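Local coordinates for protein argonaute (Methanocaldococcus jannaschii, PDB 5G5S) that cleaves single-stranded target DNA as an endonuclease guided by short DNA strands and may help defend the cell against invading genetic elements, at residues E563-F574 with L590-K601. Sequence-based numbering, arbitrary orientation. Where two conformers were deposited one is given.
Sequences ENKNILFLRDGF and LNSNIEVISIRK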
loop_
_atom_site.group_PDB
_atom_site.type_symbol
_atom_site.label_atom_id
_atom_site.label_comp_id
_atom_site.label_asym_id
_atom_site.label_seq_id
_atom_site.Cartn_x
_atom_site.Cartn_y
_atom_site.Cartn_z
ATOM N N GLU A 563 23.918 9.149 12.182
ATOM C CA GLU A 563 24.910 8.647 13.120
ATOM C C GLU A 563 24.397 8.838 14.536
ATOM O O GLU A 563 23.724 9.844 14.811
ATOM C CB GLU A 563 26.220 9.418 12.958
ATOM C CG GLU A 563 26.779 9.392 11.543
ATOM C CD GLU A 563 28.124 10.059 11.323
ATOM O OE1 GLU A 563 28.625 10.748 12.245
ATOM O OE2 GLU A 563 28.677 9.890 10.212
ATOM N N ASN A 564 24.760 7.897 15.451
ATOM C CA ASN A 564 24.410 7.926 16.886
ATOM C C ASN A 564 22.885 8.037 17.101
ATOM O O ASN A 564 22.404 8.674 18.047
ATOM C CB ASN A 564 25.189 9.036 17.585
ATOM C CG ASN A 564 26.619 9.147 17.102
ATOM O OD1 ASN A 564 27.378 8.170 17.085
ATOM N ND2 ASN A 564 27.015 10.334 16.673
ATOM N N LYS A 565 22.142 7.388 16.192
ATOM C CA LYS A 565 20.697 7.399 16.136
ATOM C C LYS A 565 20.109 6.014 16.332
ATOM O O LYS A 565 20.797 5.009 16.168
ATOM C CB LYS A 565 20.239 7.949 14.765
ATOM C CG LYS A 565 20.635 9.401 14.449
ATOM C CD LYS A 565 19.916 10.452 15.306
ATOM C CE LYS A 565 20.440 11.850 15.085
ATOM N NZ LYS A 565 19.994 12.408 13.782
ATOM N N ASN A 566 18.816 5.977 16.687
ATOM C CA ASN A 566 18.000 4.777 16.802
ATOM C C ASN A 566 16.929 4.969 15.746
ATOM O O ASN A 566 16.099 5.863 15.872
ATOM C CB ASN A 566 17.404 4.604 18.211
ATOM C CG ASN A 566 16.829 3.223 18.408
ATOM O OD1 ASN A 566 16.679 2.437 17.465
ATOM N ND2 ASN A 566 16.522 2.877 19.633
ATOM N N ILE A 567 17.036 4.206 14.642
ATOM C CA ILE A 567 16.185 4.312 13.451
ATOM C C ILE A 567 15.464 3.015 13.187
ATOM O O ILE A 567 16.083 1.952 13.168
ATOM C CB ILE A 567 17.017 4.763 12.196
ATOM C CG1 ILE A 567 17.752 6.103 12.451
ATOM C CG2 ILE A 567 16.157 4.870 10.935
ATOM C CD1 ILE A 567 19.009 6.253 11.659
ATOM N N LEU A 568 14.151 3.116 12.943
ATOM C CA LEU A 568 13.302 1.983 12.613
ATOM C C LEU A 568 12.815 2.156 11.174
ATOM O O LEU A 568 12.225 3.184 10.862
ATOM C CB LEU A 568 12.111 1.876 13.604
ATOM C CG LEU A 568 11.002 0.848 13.266
ATOM C CD1 LEU A 568 11.507 -0.578 13.370
ATOM C CD2 LEU A 568 9.756 1.051 14.116
ATOM N N PHE A 569 13.096 1.166 10.300
ATOM C CA PHE A 569 12.635 1.158 8.906
ATOM C C PHE A 569 11.431 0.244 8.738
ATOM O O PHE A 569 11.405 -0.882 9.240
ATOM C CB PHE A 569 13.723 0.745 7.910
ATOM C CG PHE A 569 14.775 1.797 7.664
ATOM C CD1 PHE A 569 15.938 1.835 8.430
ATOM C CD2 PHE A 569 14.637 2.712 6.624
ATOM C CE1 PHE A 569 16.921 2.788 8.179
ATOM C CE2 PHE A 569 15.619 3.670 6.381
ATOM C CZ PHE A 569 16.744 3.718 7.173
ATOM N N LEU A 570 10.443 0.744 8.015
ATOM C CA LEU A 570 9.207 0.044 7.714
ATOM C C LEU A 570 9.186 -0.204 6.211
ATOM O O LEU A 570 9.318 0.737 5.413
ATOM C CB LEU A 570 8.030 0.945 8.120
ATOM C CG LEU A 570 7.425 0.887 9.530
ATOM C CD1 LEU A 570 8.413 0.557 10.615
ATOM C CD2 LEU A 570 6.659 2.141 9.837
ATOM N N ARG A 571 9.085 -1.481 5.821
ATOM C CA ARG A 571 9.020 -1.838 4.408
ATOM C C ARG A 571 8.061 -2.994 4.127
ATOM O O ARG A 571 7.799 -3.813 5.004
ATOM C CB ARG A 571 10.420 -2.034 3.767
ATOM C CG ARG A 571 11.375 -2.972 4.502
ATOM C CD ARG A 571 12.755 -3.013 3.848
ATOM N NE ARG A 571 12.833 -4.007 2.773
ATOM C CZ ARG A 571 13.876 -4.174 1.961
ATOM N NH1 ARG A 571 14.951 -3.405 2.078
ATOM N NH2 ARG A 571 13.845 -5.105 1.016
ATOM N N ASP A 572 7.485 -3.003 2.924
ATOM C CA ASP A 572 6.618 -4.065 2.424
ATOM C C ASP A 572 7.558 -4.877 1.571
ATOM O O ASP A 572 7.565 -4.730 0.344
ATOM C CB ASP A 572 5.463 -3.504 1.579
ATOM C CG ASP A 572 4.267 -4.430 1.457
ATOM O OD1 ASP A 572 4.451 -5.588 1.012
ATOM O OD2 ASP A 572 3.142 -3.992 1.789
ATOM N N GLY A 573 8.425 -5.626 2.234
ATOM C CA GLY A 573 9.439 -6.435 1.582
ATOM C C GLY A 573 10.421 -7.062 2.546
ATOM O O GLY A 573 10.557 -6.617 3.691
ATOM N N PHE A 574 11.114 -8.103 2.083
ATOM C CA PHE A 574 12.095 -8.795 2.907
ATOM C C PHE A 574 13.509 -8.431 2.551
ATOM O O PHE A 574 13.776 -7.985 1.434
ATOM C CB PHE A 574 11.861 -10.311 2.926
ATOM C CG PHE A 574 10.478 -10.670 3.409
ATOM C CD1 PHE A 574 10.135 -10.541 4.751
ATOM C CD2 PHE A 574 9.498 -11.091 2.516
ATOM C CE1 PHE A 574 8.841 -10.847 5.193
ATOM C CE2 PHE A 574 8.212 -11.409 2.963
ATOM C CZ PHE A 574 7.891 -11.279 4.296
ATOM N N LEU A 590 27.983 3.826 11.394
ATOM C CA LEU A 590 27.165 4.958 11.863
ATOM C C LEU A 590 27.118 5.093 13.388
ATOM O O LEU A 590 26.842 6.189 13.871
ATOM C CB LEU A 590 25.723 4.867 11.350
ATOM C CG LEU A 590 25.452 5.018 9.853
ATOM C CD1 LEU A 590 24.015 4.607 9.550
ATOM C CD2 LEU A 590 25.704 6.440 9.372
ATOM N N ASN A 591 27.370 3.989 14.141
ATOM C CA ASN A 591 27.250 3.897 15.610
ATOM C C ASN A 591 25.763 4.122 15.959
ATOM O O ASN A 591 25.404 4.841 16.902
ATOM C CB ASN A 591 28.187 4.863 16.356
ATOM C CG ASN A 591 28.097 4.741 17.858
ATOM O OD1 ASN A 591 28.094 3.639 18.412
ATOM N ND2 ASN A 591 27.955 5.871 18.544
ATOM N N SER A 592 24.905 3.487 15.142
ATOM C CA SER A 592 23.467 3.594 15.187
ATOM C C SER A 592 22.825 2.254 15.310
ATOM O O SER A 592 23.361 1.258 14.834
ATOM C CB SER A 592 22.963 4.263 13.908
ATOM O OG SER A 592 23.352 5.626 13.843
ATOM N N ASN A 593 21.646 2.236 15.924
ATOM C CA ASN A 593 20.804 1.054 16.030
ATOM C C ASN A 593 19.844 1.140 14.830
ATOM O O ASN A 593 19.067 2.094 14.716
ATOM C CB ASN A 593 20.054 1.050 17.349
ATOM C CG ASN A 593 19.214 -0.181 17.567
ATOM O OD1 ASN A 593 19.707 -1.231 17.981
ATOM N ND2 ASN A 593 17.906 -0.056 17.368
ATOM N N ILE A 594 19.974 0.195 13.892
ATOM C CA ILE A 594 19.142 0.141 12.694
ATOM C C ILE A 594 18.208 -1.037 12.804
ATOM O O ILE A 594 18.643 -2.189 12.904
ATOM C CB ILE A 594 19.961 0.125 11.369
ATOM C CG1 ILE A 594 21.030 1.257 11.289
ATOM C CG2 ILE A 594 19.041 0.091 10.139
ATOM C CD1 ILE A 594 20.514 2.763 11.279
ATOM N N GLU A 595 16.913 -0.744 12.814
ATOM C CA GLU A 595 15.903 -1.788 12.877
ATOM C C GLU A 595 15.056 -1.799 11.626
ATOM O O GLU A 595 14.914 -0.771 10.956
ATOM C CB GLU A 595 15.056 -1.675 14.139
ATOM C CG GLU A 595 15.818 -2.077 15.390
ATOM C CD GLU A 595 15.045 -1.904 16.681
ATOM O OE1 GLU A 595 13.801 -1.799 16.617
ATOM O OE2 GLU A 595 15.683 -1.859 17.757
ATOM N N VAL A 596 14.557 -2.985 11.280
ATOM C CA VAL A 596 13.704 -3.220 10.129
ATOM C C VAL A 596 12.623 -4.244 10.463
ATOM O O VAL A 596 12.883 -5.266 11.100
ATOM C CB VAL A 596 14.476 -3.491 8.790
ATOM C CG1 VAL A 596 15.251 -4.807 8.820
ATOM C CG2 VAL A 596 13.546 -3.432 7.580
ATOM N N ILE A 597 11.395 -3.916 10.093
ATOM C CA ILE A 597 10.248 -4.784 10.250
ATOM C C ILE A 597 9.514 -4.795 8.903
ATOM O O ILE A 597 9.461 -3.773 8.213
ATOM C CB ILE A 597 9.370 -4.403 11.477
ATOM C CG1 ILE A 597 8.468 -5.607 11.916
ATOM C CG2 ILE A 597 8.583 -3.093 11.235
ATOM C CD1 ILE A 597 7.759 -5.537 13.306
ATOM N N SER A 598 8.999 -5.958 8.515
ATOM C CA SER A 598 8.256 -6.129 7.275
ATOM C C SER A 598 6.764 -5.953 7.563
ATOM O O SER A 598 6.235 -6.556 8.497
ATOM C CB SER A 598 8.555 -7.490 6.652
ATOM O OG SER A 598 7.680 -7.787 5.577
ATOM N N ILE A 599 6.112 -5.066 6.810
ATOM C CA ILE A 599 4.687 -4.784 6.961
ATOM C C ILE A 599 4.039 -5.149 5.643
ATOM O O ILE A 599 4.315 -4.523 4.627
ATOM C CB ILE A 599 4.441 -3.320 7.426
ATOM C CG1 ILE A 599 4.990 -3.131 8.871
ATOM C CG2 ILE A 599 2.934 -2.932 7.324
ATOM C CD1 ILE A 599 5.149 -1.757 9.305
ATOM N N ARG A 600 3.249 -6.227 5.647
ATOM C CA ARG A 600 2.594 -6.720 4.444
ATOM C C ARG A 600 1.072 -6.580 4.487
ATOM O O ARG A 600 0.382 -7.266 5.250
ATOM C CB ARG A 600 3.067 -8.140 4.100
ATOM C CG ARG A 600 4.573 -8.187 3.832
ATOM C CD ARG A 600 5.032 -9.515 3.295
ATOM N NE ARG A 600 4.885 -9.623 1.841
ATOM C CZ ARG A 600 5.814 -9.264 0.961
ATOM N NH1 ARG A 600 6.964 -8.744 1.372
ATOM N NH2 ARG A 600 5.595 -9.409 -0.337
ATOM N N LYS A 601 0.561 -5.646 3.670
ATOM C CA LYS A 601 -0.867 -5.360 3.523
ATOM C C LYS A 601 -1.554 -6.502 2.747
ATOM O O LYS A 601 -2.716 -6.802 2.983
ATOM C CB LYS A 601 -1.091 -3.975 2.842
ATOM C CG LYS A 601 -0.433 -3.824 1.462
ATOM C CD LYS A 601 -0.583 -2.413 0.898
ATOM C CE LYS A 601 0.490 -2.088 -0.123
ATOM N NZ LYS A 601 1.821 -1.853 0.510
#
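With chi1 of -158°, Asp572 CG lies opposite the backbone N and its carboxylate swings toward residues 599-601. Lys601 CG sits between its own backbone N and carbonyl carbon, chi1 57°, and a late bend in the chain turns NZ back to Asp572. NZ meets Asp572 OD2 at 2.8 Å in a salt bridge, from above the carboxylate plane. The contact belongs to the RNase H-like core of the PIWI domain. Strands 566-571 and 593-600 are parallel neighbours in a right-handed beta-alpha-beta crossover through helix 577-590. Asp572, just past the C-terminal end of strand 566-571, is by similarity a catalytic residue and manganese ligand. The lysine side chain also lies near Asp506 and Asp690, two more acids of the active site by similarity.

Backbone bonds run in parallel register from Asn593 N to Lys565 O through to Ile599 N to Arg571 O. The Arg571 N to Ile597 O bond is weak. On one face, Ile567 and Ile594 lie side by side, their CD1 atoms 3.8 Å apart. Ile594 CG2 reaches CD1 of the Phe569 ring. Helix 547-556 packs on that ring. On the other face Leu570 CG presses on Ile599 CD1 at 3.5 Å, a tight fit. Leu570 CD1 touches Ile597 CG2.

Farther back, Asn593 ND2 spans two acceptors. It gives one bond to Glu595 OE2 in its own strand and one to Asn566 OD1, 2.8 Å away. The two amide planes stand 84° apart. Glu595 is also held by Arg643, Tyr499 and Trp641. At the helix end, Asn591 ND2 donates to Asn564 OD1 at 2.8 Å, with OD1 close to the amide plane of Asn591.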